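Local coordinates for genome polyprotein (Chicken sicinivirus JSY, PDB 6QWT) that probably copies viral RNA as the RNA-dependent RNA polymerase 3Dpol, the C-terminal part of the polyprotein, at residues I71-L76 / N308-L313; Y151-F156 / S278-G283; E403-S408 / Y426-A431. All coordinates share one frame; numbering follows the deposited sequence.

The three contacts lie in separate parts of the polymerase hand and share no helix or strand: contact 1 joins helix 70-81 to palm helix 298-316, contact 2 pairs two strands of the fingers, and contact 3 packs two helical pieces of the thumb. Contacts 1 and 2 are buried, whereas contact 3 is only partly so. Their centres lie about 29 Å (1 and 2), 36 Å (1 and 3) and 34 Å (2 and 3) apart, with contact 3 across the chain's centre from both others. Chemistry follows place: aliphatic side chains meet in contact 1, backbone hydrogen bonds and aromatic rings build contact 2, and one tyrosine ring carries most of contact 3.

Contact 1: I71-L76 / N308-L313; sequences IPAVKL and NNISLL
Ile310 reaches across from helix 298-316 to Val74 of helix 70-81 and meets it with both of its branches. The axes of the two helical segments approach to 8.3 Å, with their N-to-C directions 125° apart. Beyond CB, the isoleucine side chain forks. Its short branch ends in CG2, which rests against Val74 CG2 at 3.6 Å. The longer branch leaves through CG1, placed beside the backbone N and opposite the carbonyl carbon (chi1 -55°), and carries CD1 on to the backbone of the facing helix, where CD1 lies 3.5 Å from Val74 CA and 3.9 Å from Ala73 O.

Ala73 and Leu313 have the nearest CA atoms across the contact. CB of Ala73 comes within 3.4 Å of Ile310 O and touches Leu313 CB at 3.9 Å, so a single methyl group fits between the two residues that begin and end one turn of the palm helix. The side chains of Leu76 and Leu313 cross at about a right angle, meeting through Leu76 CD2 and Leu313 CD2 at 3.8 Å.

Through Val74 on Leu248 the seam continues into helix 243-256, and through Leu313 on Trp327 into the palm sheet. With aliphatic side chains meeting one another and the facing backbone, without a polar bond, this interface probably relies on shape fit and exclusion of water, while the Lys75-Glu252 salt bridge ties helix 70-81 to helix 243-256.

Contact 2: Y151-F156 / S278-G283; sequences YFYTTF and SKHVFG
Tyr153 and Thr154 pair in parallel with His280 and Val281, the two strand segments running 35° apart. The ladder uses both backbone polar atoms of Tyr153: its N donates to Lys279 O at 2.8 Å, while the donor Val281 N lies nearly along the C=O axis of Tyr153, although its N-H is bent off the line to the oxygen (148°). Thr155 N then donates to Val281 O at 2.9 Å from a position tilted out of the carbonyl plane. A water donates to both Thr155 O and Val281 O and accepts from Gly283 N, bridging the strands where the ladder ends.

Lys279 lies over one face of the Phe152 ring. A bend at chi3 turns the end of its chain so that CE sits 3.8 Å from the Phe152 ring centroid in a CH-pi contact, and NZ makes an off-centre cation-pi contact while also forming a salt bridge with Asp150. The Tyr153 and His280 rings, on the same side of the sheet, are tilted by only 24° but so far offset that they hardly overlap, with centroids 5.5 Å from each other. His280 is held at both ring nitrogens: NE2 pairs with Ser278 OG at 2.6 Å and ND1 bonds to Glu176, whose same carboxylate oxygen also receives Thr155 OG1. Farther along the strand, Phe282 turns its ring edge to Thr155, with Phe282 CD1 3.2 Å from Thr155 O.

These are inner strands of the mixed fingers sheet. Strand 152-157 is bordered on its other side by strand 174-177, through Thr154 with Ala177 and Phe156 with Ile175, and strand 277-282 by strand 285-290, while helix 180-189 packs on Tyr151.

Contact 3: E403-S408 / Y426-A431; sequences ETYQQS and YLAHHA
The thumb of the polymerase hand brings helix 402-408 against residues 426-428 of helix 417-428 and the 3-10 segment 429-431, and Tyr405 carries the contact between them. Its ring lies flat on Ala428: the alanine CB sits over the middle of one face, 3.6 Å from the Tyr405 ring centroid and only 8° off the ring normal, a centred CH-pi contact. The methyl group is therefore almost equally close to all six ring carbons, with Tyr405 CE2 and CD2 at 3.7 Å from Ala428 CB.

The tyrosine takes the crowded position at its first torsion, with CG between the backbone N and the carbonyl carbon (chi1 49°). This sends the ring across the gap between the helices, and its far end reaches the 3-10 turn, where Tyr405 OH lies 3.9 Å from Ala431 CB. Leu427 adds looser contacts from the neighbouring position: its CB is 4.5 Å from Tyr405 CD1, and its CD1 is 4.4 Å from Thr404 CG2.

Trp439 of helix 433-449 meets the Tyr405 ring edge-to-face and also touches Ala428, while Ile400 of strand 396-400 touches both Tyr405 and Leu427. The ring thus lies between its own helix, two further helices (417-428 and 433-449) and strand 396-400, which precedes helix 402-408.

That helix finishes with a doubly used carbonyl: Thr404 O accepts Ser408 N at 3.1 Å and Ser408 OG at 2.9 Å, the two donors arriving from opposite faces of the carbonyl plane.

Contact 1: I71-L76 / N308-L313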
loop_
_atom_site.group_PDB
_atom_site.type_symbol
_atom_site.label_atom_id
_atom_site.label_comp_id
_atom_site.label_asym_id
_atom_site.label_seq_id
_atom_site.Cartn_x
_atom_site.Cartn_y
_atom_site.Cartn_z
ATOM N N ILE A 71 -4.711 -21.106 11.888
ATOM C CA ILE A 71 -5.693 -20.728 12.909
ATOM C C ILE A 71 -5.024 -20.285 14.206
ATOM O O ILE A 71 -5.453 -19.269 14.779
ATOM C CB ILE A 71 -6.699 -21.873 13.129
ATOM C CG1 ILE A 71 -7.428 -22.212 11.825
ATOM C CG2 ILE A 71 -7.671 -21.520 14.258
ATOM C CD1 ILE A 71 -8.743 -21.523 11.659
ATOM N N PRO A 72 -4.008 -20.983 14.732
ATOM C CA PRO A 72 -3.295 -20.431 15.897
ATOM C C PRO A 72 -2.730 -19.040 15.653
ATOM O O PRO A 72 -2.753 -18.202 16.563
ATOM C CB PRO A 72 -2.188 -21.466 16.142
ATOM C CG PRO A 72 -2.759 -22.735 15.634
ATOM C CD PRO A 72 -3.550 -22.351 14.419
ATOM N N ALA A 73 -2.228 -18.765 14.444
ATOM C CA ALA A 73 -1.694 -17.437 14.155
ATOM C C ALA A 73 -2.791 -16.385 14.189
ATOM O O ALA A 73 -2.576 -15.270 14.675
ATOM C CB ALA A 73 -0.991 -17.432 12.797
ATOM N N VAL A 74 -3.978 -16.726 13.678
ATOM C CA VAL A 74 -5.113 -15.808 13.742
ATOM C C VAL A 74 -5.421 -15.448 15.192
ATOM O O VAL A 74 -5.548 -14.270 15.546
ATOM C CB VAL A 74 -6.340 -16.416 13.038
ATOM C CG1 VAL A 74 -7.571 -15.557 13.282
ATOM C CG2 VAL A 74 -6.078 -16.581 11.547
ATOM N N LYS A 75 -5.536 -16.464 16.051
ATOM C CA LYS A 75 -5.826 -16.218 17.460
ATOM C C LYS A 75 -4.719 -15.407 18.120
ATOM O O LYS A 75 -4.994 -14.499 18.912
ATOM C CB LYS A 75 -6.026 -17.546 18.191
ATOM C CG LYS A 75 -7.139 -18.407 17.616
ATOM C CD LYS A 75 -8.476 -17.689 17.686
ATOM C CE LYS A 75 -9.584 -18.516 17.060
ATOM N NZ LYS A 75 -10.906 -17.848 17.212
ATOM N N LEU A 76 -3.460 -15.714 17.800
ATOM C CA LEU A 76 -2.343 -14.995 18.403
ATOM C C LEU A 76 -2.374 -13.516 18.036
ATOM O O LEU A 76 -2.218 -12.646 18.901
ATOM C CB LEU A 76 -1.020 -15.628 17.970
ATOM C CG LEU A 76 0.237 -14.987 18.560
ATOM C CD1 LEU A 76 0.183 -15.007 20.084
ATOM C CD2 LEU A 76 1.478 -15.699 18.049
ATOM N N ASN A 308 -0.693 -9.959 6.366
ATOM C CA ASN A 308 0.749 -10.132 6.482
ATOM C C ASN A 308 1.146 -10.548 7.895
ATOM O O ASN A 308 1.969 -11.454 8.074
ATOM C CB ASN A 308 1.444 -8.835 6.079
ATOM C CG ASN A 308 2.811 -9.065 5.498
ATOM O OD1 ASN A 308 3.429 -10.104 5.727
ATOM N ND2 ASN A 308 3.280 -8.112 4.700
ATOM N N ASN A 309 0.574 -9.896 8.912
ATOM C CA ASN A 309 0.870 -10.265 10.294
ATOM C C ASN A 309 0.513 -11.723 10.554
ATOM O O ASN A 309 1.314 -12.481 11.113
ATOM C CB ASN A 309 0.114 -9.350 11.260
ATOM C CG ASN A 309 0.904 -8.105 11.638
ATOM O OD1 ASN A 309 1.410 -7.987 12.759
ATOM N ND2 ASN A 309 1.000 -7.161 10.707
ATOM N N ILE A 310 -0.693 -12.134 10.140
ATOM C CA ILE A 310 -1.149 -13.505 10.369
ATOM C C ILE A 310 -0.223 -14.498 9.676
ATOM O O ILE A 310 0.175 -15.517 10.257
ATOM C CB ILE A 310 -2.603 -13.674 9.887
ATOM C CG1 ILE A 310 -3.523 -12.648 10.554
ATOM C CG2 ILE A 310 -3.087 -15.094 10.128
ATOM C CD1 ILE A 310 -4.121 -13.089 11.833
ATOM N N SER A 311 0.123 -14.221 8.419
ATOM C CA SER A 311 0.948 -15.149 7.651
ATOM C C SER A 311 2.325 -15.315 8.282
ATOM O O SER A 311 2.811 -16.438 8.451
ATOM C CB SER A 311 1.059 -14.665 6.206
ATOM O OG SER A 311 -0.229 -14.492 5.644
ATOM N N LEU A 312 2.968 -14.199 8.646
ATOM C CA LEU A 312 4.277 -14.269 9.293
ATOM C C LEU A 312 4.210 -15.045 10.602
ATOM O O LEU A 312 5.065 -15.898 10.871
ATOM C CB LEU A 312 4.818 -12.863 9.541
ATOM C CG LEU A 312 5.224 -12.047 8.316
ATOM C CD1 LEU A 312 5.244 -10.559 8.652
ATOM C CD2 LEU A 312 6.577 -12.506 7.784
ATOM N N LEU A 313 3.201 -14.759 11.428
ATOM C CA LEU A 313 3.052 -15.471 12.692
ATOM C C LEU A 313 2.854 -16.968 12.464
ATOM O O LEU A 313 3.369 -17.790 13.228
ATOM C CB LEU A 313 1.887 -14.882 13.488
ATOM C CG LEU A 313 2.124 -13.494 14.096
ATOM C CD1 LEU A 313 0.812 -12.805 14.437
ATOM C CD2 LEU A 313 3.004 -13.579 15.330
#

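Contact 2: Y151-F156 / S278-G283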
loop_
_atom_site.group_PDB
_atom_site.type_symbol
_atom_site.label_atom_id
_atom_site.label_comp_id
_atom_site.label_asym_id
_atom_site.label_seq_id
_atom_site.Cartn_x
_atom_site.Cartn_y
_atom_site.Cartn_z
ATOM N N TYR A 151 -19.819 -5.774 -7.142
ATOM C CA TYR A 151 -19.222 -4.621 -7.803
ATOM C C TYR A 151 -17.946 -5.055 -8.515
ATOM O O TYR A 151 -17.410 -6.140 -8.271
ATOM C CB TYR A 151 -18.936 -3.495 -6.799
ATOM C CG TYR A 151 -17.988 -3.890 -5.690
ATOM C CD1 TYR A 151 -16.615 -3.738 -5.838
ATOM C CD2 TYR A 151 -18.465 -4.415 -4.495
ATOM C CE1 TYR A 151 -15.743 -4.101 -4.830
ATOM C CE2 TYR A 151 -17.598 -4.780 -3.478
ATOM C CZ TYR A 151 -16.238 -4.619 -3.654
ATOM O OH TYR A 151 -15.366 -4.978 -2.653
ATOM N N PHE A 152 -17.459 -4.176 -9.389
ATOM C CA PHE A 152 -16.305 -4.438 -10.242
ATOM C C PHE A 152 -15.132 -3.553 -9.837
ATOM O O PHE A 152 -15.303 -2.348 -9.627
ATOM C CB PHE A 152 -16.638 -4.175 -11.714
ATOM C CG PHE A 152 -17.469 -5.247 -12.360
ATOM C CD1 PHE A 152 -16.872 -6.376 -12.896
ATOM C CD2 PHE A 152 -18.845 -5.112 -12.454
ATOM C CE1 PHE A 152 -17.634 -7.360 -13.500
ATOM C CE2 PHE A 152 -19.612 -6.095 -13.059
ATOM C CZ PHE A 152 -19.004 -7.217 -13.582
ATOM N N TYR A 153 -13.945 -4.149 -9.742
ATOM C CA TYR A 153 -12.707 -3.383 -9.733
ATOM C C TYR A 153 -12.304 -3.074 -11.170
ATOM O O TYR A 153 -12.343 -3.956 -12.034
ATOM C CB TYR A 153 -11.586 -4.161 -9.039
ATOM C CG TYR A 153 -11.715 -4.269 -7.533
ATOM C CD1 TYR A 153 -11.081 -3.359 -6.690
ATOM C CD2 TYR A 153 -12.459 -5.290 -6.953
ATOM C CE1 TYR A 153 -11.197 -3.462 -5.306
ATOM C CE2 TYR A 153 -12.580 -5.400 -5.579
ATOM C CZ TYR A 153 -11.948 -4.487 -4.759
ATOM O OH TYR A 153 -12.077 -4.607 -3.393
ATOM N N THR A 154 -11.923 -1.825 -11.431
ATOM C CA THR A 154 -11.319 -1.463 -12.709
ATOM C C THR A 154 -9.819 -1.709 -12.638
ATOM O O THR A 154 -9.147 -1.208 -11.732
ATOM C CB THR A 154 -11.590 0.001 -13.062
ATOM O OG1 THR A 154 -11.118 0.845 -12.004
ATOM C CG2 THR A 154 -13.075 0.233 -13.264
ATOM N N THR A 155 -9.296 -2.475 -13.592
ATOM C CA THR A 155 -7.892 -2.872 -13.610
ATOM C C THR A 155 -7.155 -2.134 -14.721
ATOM O O THR A 155 -7.616 -2.108 -15.866
ATOM C CB THR A 155 -7.755 -4.385 -13.810
ATOM O OG1 THR A 155 -8.475 -5.072 -12.779
ATOM C CG2 THR A 155 -6.292 -4.801 -13.770
ATOM N N PHE A 156 -6.009 -1.550 -14.380
ATOM C CA PHE A 156 -5.164 -0.853 -15.337
ATOM C C PHE A 156 -3.711 -1.253 -15.126
ATOM O O PHE A 156 -3.336 -1.803 -14.087
ATOM C CB PHE A 156 -5.294 0.674 -15.208
ATOM C CG PHE A 156 -6.684 1.192 -15.452
ATOM C CD1 PHE A 156 -7.249 1.130 -16.717
ATOM C CD2 PHE A 156 -7.423 1.750 -14.419
ATOM C CE1 PHE A 156 -8.526 1.610 -16.946
ATOM C CE2 PHE A 156 -8.701 2.230 -14.643
ATOM C CZ PHE A 156 -9.252 2.160 -15.907
ATOM N N SER A 278 -13.290 -11.580 -5.981
ATOM C CA SER A 278 -13.564 -10.248 -6.494
ATOM C C SER A 278 -13.780 -10.265 -8.002
ATOM O O SER A 278 -13.236 -11.110 -8.717
ATOM C CB SER A 278 -12.410 -9.300 -6.154
ATOM O OG SER A 278 -11.192 -9.795 -6.686
ATOM N N LYS A 279 -14.571 -9.306 -8.479
ATOM C CA LYS A 279 -14.831 -9.126 -9.900
ATOM C C LYS A 279 -13.964 -7.998 -10.444
ATOM O O LYS A 279 -13.818 -6.951 -9.807
ATOM C CB LYS A 279 -16.308 -8.816 -10.154
ATOM C CG LYS A 279 -17.245 -9.932 -9.732
ATOM C CD LYS A 279 -18.642 -9.417 -9.449
ATOM C CE LYS A 279 -19.344 -9.024 -10.726
ATOM N NZ LYS A 279 -20.734 -8.552 -10.485
ATOM N N HIS A 280 -13.396 -8.216 -11.629
ATOM C CA HIS A 280 -12.479 -7.267 -12.240
ATOM C C HIS A 280 -12.856 -7.031 -13.695
ATOM O O HIS A 280 -13.464 -7.887 -14.341
ATOM C CB HIS A 280 -11.028 -7.764 -12.173
ATOM C CG HIS A 280 -10.532 -8.022 -10.784
ATOM N ND1 HIS A 280 -9.556 -7.252 -10.189
ATOM C CD2 HIS A 280 -10.865 -8.974 -9.878
ATOM C CE1 HIS A 280 -9.312 -7.716 -8.976
ATOM N NE2 HIS A 280 -10.095 -8.757 -8.762
ATOM N N VAL A 281 -12.483 -5.859 -14.206
ATOM C CA VAL A 281 -12.616 -5.555 -15.626
ATOM C C VAL A 281 -11.330 -4.879 -16.093
ATOM O O VAL A 281 -10.966 -3.808 -15.594
ATOM C CB VAL A 281 -13.848 -4.684 -15.938
ATOM C CG1 VAL A 281 -13.875 -3.397 -15.106
ATOM C CG2 VAL A 281 -13.922 -4.391 -17.428
ATOM N N PHE A 282 -10.631 -5.519 -17.024
ATOM C CA PHE A 282 -9.391 -5.007 -17.599
ATOM C C PHE A 282 -9.647 -4.782 -19.084
ATOM O O PHE A 282 -9.523 -5.709 -19.890
ATOM C CB PHE A 282 -8.242 -5.984 -17.363
ATOM C CG PHE A 282 -6.938 -5.564 -17.985
ATOM C CD1 PHE A 282 -6.185 -4.542 -17.429
ATOM C CD2 PHE A 282 -6.458 -6.204 -19.114
ATOM C CE1 PHE A 282 -4.982 -4.161 -17.994
ATOM C CE2 PHE A 282 -5.255 -5.828 -19.685
ATOM C CZ PHE A 282 -4.517 -4.806 -19.124
ATOM N N GLY A 283 -10.011 -3.558 -19.449
ATOM C CA GLY A 283 -10.425 -3.317 -20.821
ATOM C C GLY A 283 -11.756 -4.015 -21.048
ATOM O O GLY A 283 -12.742 -3.767 -20.343
HETATM O O HOH W 1 -15.657 -7.518 -6.122
HETATM O O HOH W 2 -9.983 -1.529 -17.167
#

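Contact 3: E403-S408 / Y426-A431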
loop_
_atom_site.group_PDB
_atom_site.type_symbol
_atom_site.label_atom_id
_atom_site.label_comp_id
_atom_site.label_asym_id
_atom_site.label_seq_id
_atom_site.Cartn_x
_atom_site.Cartn_y
_atom_site.Cartn_z
ATOM N N GLU A 403 18.243 7.064 -5.028
ATOM C CA GLU A 403 17.705 6.761 -6.349
ATOM C C GLU A 403 16.264 7.232 -6.485
ATOM O O GLU A 403 15.821 7.553 -7.591
ATOM C CB GLU A 403 17.807 5.260 -6.628
ATOM C CG GLU A 403 17.554 4.889 -8.080
ATOM C CD GLU A 403 17.553 3.387 -8.315
ATOM O OE1 GLU A 403 18.231 2.930 -9.263
ATOM O OE2 GLU A 403 16.877 2.662 -7.551
ATOM N N THR A 404 15.521 7.277 -5.376
ATOM C CA THR A 404 14.135 7.730 -5.419
ATOM C C THR A 404 14.035 9.142 -5.991
ATOM O O THR A 404 13.384 9.364 -7.017
ATOM C CB THR A 404 13.519 7.667 -4.019
ATOM O OG1 THR A 404 13.457 6.302 -3.581
ATOM C CG2 THR A 404 12.119 8.254 -4.030
ATOM N N TYR A 405 14.678 10.114 -5.342
ATOM C CA TYR A 405 14.541 11.501 -5.776
ATOM C C TYR A 405 15.520 11.893 -6.877
ATOM O O TYR A 405 15.289 12.901 -7.556
ATOM C CB TYR A 405 14.691 12.463 -4.588
ATOM C CG TYR A 405 15.885 12.227 -3.691
ATOM C CD1 TYR A 405 15.776 11.445 -2.548
ATOM C CD2 TYR A 405 17.116 12.812 -3.968
ATOM C CE1 TYR A 405 16.862 11.235 -1.711
ATOM C CE2 TYR A 405 18.212 12.607 -3.136
ATOM C CZ TYR A 405 18.077 11.818 -2.011
ATOM O OH TYR A 405 19.156 11.607 -1.182
ATOM N N GLN A 406 16.597 11.130 -7.078
ATOM C CA GLN A 406 17.474 11.393 -8.216
ATOM C C GLN A 406 16.796 11.018 -9.530
ATOM O O GLN A 406 16.944 11.722 -10.535
ATOM C CB GLN A 406 18.791 10.635 -8.056
ATOM C CG GLN A 406 19.728 11.246 -7.021
ATOM C CD GLN A 406 20.914 10.354 -6.705
ATOM O OE1 GLN A 406 20.931 9.174 -7.057
ATOM N NE2 GLN A 406 21.915 10.914 -6.036
ATOM N N GLN A 407 16.043 9.917 -9.539
ATOM C CA GLN A 407 15.383 9.485 -10.767
ATOM C C GLN A 407 14.057 10.207 -10.983
ATOM O O GLN A 407 13.738 10.588 -12.114
ATOM C CB GLN A 407 15.164 7.971 -10.741
ATOM C CG GLN A 407 16.442 7.149 -10.705
ATOM C CD GLN A 407 17.331 7.380 -11.914
ATOM O OE1 GLN A 407 16.896 7.240 -13.059
ATOM N NE2 GLN A 407 18.587 7.733 -11.664
ATOM N N SER A 408 13.275 10.403 -9.917
ATOM C CA SER A 408 11.947 10.992 -10.076
ATOM C C SER A 408 12.021 12.421 -10.596
ATOM O O SER A 408 11.130 12.857 -11.334
ATOM C CB SER A 408 11.185 10.966 -8.751
ATOM O OG SER A 408 10.861 9.641 -8.369
ATOM N N TYR A 426 11.228 17.416 0.354
ATOM C CA TYR A 426 10.775 16.824 1.606
ATOM C C TYR A 426 11.387 15.452 1.849
ATOM O O TYR A 426 11.452 15.008 3.001
ATOM C CB TYR A 426 9.251 16.714 1.621
ATOM C CG TYR A 426 8.539 18.044 1.572
ATOM C CD1 TYR A 426 7.668 18.349 0.534
ATOM C CD2 TYR A 426 8.734 18.996 2.567
ATOM C CE1 TYR A 426 7.012 19.567 0.484
ATOM C CE2 TYR A 426 8.081 20.220 2.525
ATOM C CZ TYR A 426 7.221 20.497 1.480
ATOM O OH TYR A 426 6.565 21.707 1.427
ATOM N N LEU A 427 11.830 14.771 0.791
ATOM C CA LEU A 427 12.448 13.459 0.923
ATOM C C LEU A 427 13.964 13.541 1.034
ATOM O O LEU A 427 14.569 12.790 1.806
ATOM C CB LEU A 427 12.067 12.576 -0.272
ATOM C CG LEU A 427 10.571 12.377 -0.537
ATOM C CD1 LEU A 427 10.353 11.547 -1.792
ATOM C CD2 LEU A 427 9.905 11.722 0.660
ATOM N N ALA A 428 14.584 14.457 0.287
ATOM C CA ALA A 428 16.029 14.467 0.093
ATOM C C ALA A 428 16.808 15.122 1.228
ATOM O O ALA A 428 17.962 14.747 1.461
ATOM C CB ALA A 428 16.368 15.177 -1.222
ATOM N N HIS A 429 16.224 16.087 1.942
ATOM C CA HIS A 429 16.991 16.813 2.952
ATOM C C HIS A 429 17.425 15.926 4.111
ATOM O O HIS A 429 18.395 16.263 4.800
ATOM C CB HIS A 429 16.187 18.003 3.482
ATOM C CG HIS A 429 15.177 17.635 4.523
ATOM N ND1 HIS A 429 15.482 17.565 5.867
ATOM C CD2 HIS A 429 13.866 17.313 4.417
ATOM C CE1 HIS A 429 14.401 17.216 6.543
ATOM N NE2 HIS A 429 13.408 17.056 5.686
ATOM N N HIS A 430 16.735 14.803 4.341
ATOM C CA HIS A 430 17.085 13.897 5.431
ATOM C C HIS A 430 18.447 13.238 5.245
ATOM O O HIS A 430 18.971 12.664 6.206
ATOM C CB HIS A 430 16.014 12.815 5.583
ATOM C CG HIS A 430 14.747 13.302 6.215
ATOM N ND1 HIS A 430 14.704 13.816 7.494
ATOM C CD2 HIS A 430 13.479 13.355 5.746
ATOM C CE1 HIS A 430 13.463 14.162 7.786
ATOM N NE2 HIS A 430 12.699 13.894 6.742
ATOM N N ALA A 431 19.028 13.298 4.050
ATOM C CA ALA A 431 20.344 12.724 3.803
ATOM C C ALA A 431 21.477 13.546 4.403
ATOM O O ALA A 431 22.634 13.124 4.316
ATOM C CB ALA A 431 20.576 12.566 2.297
#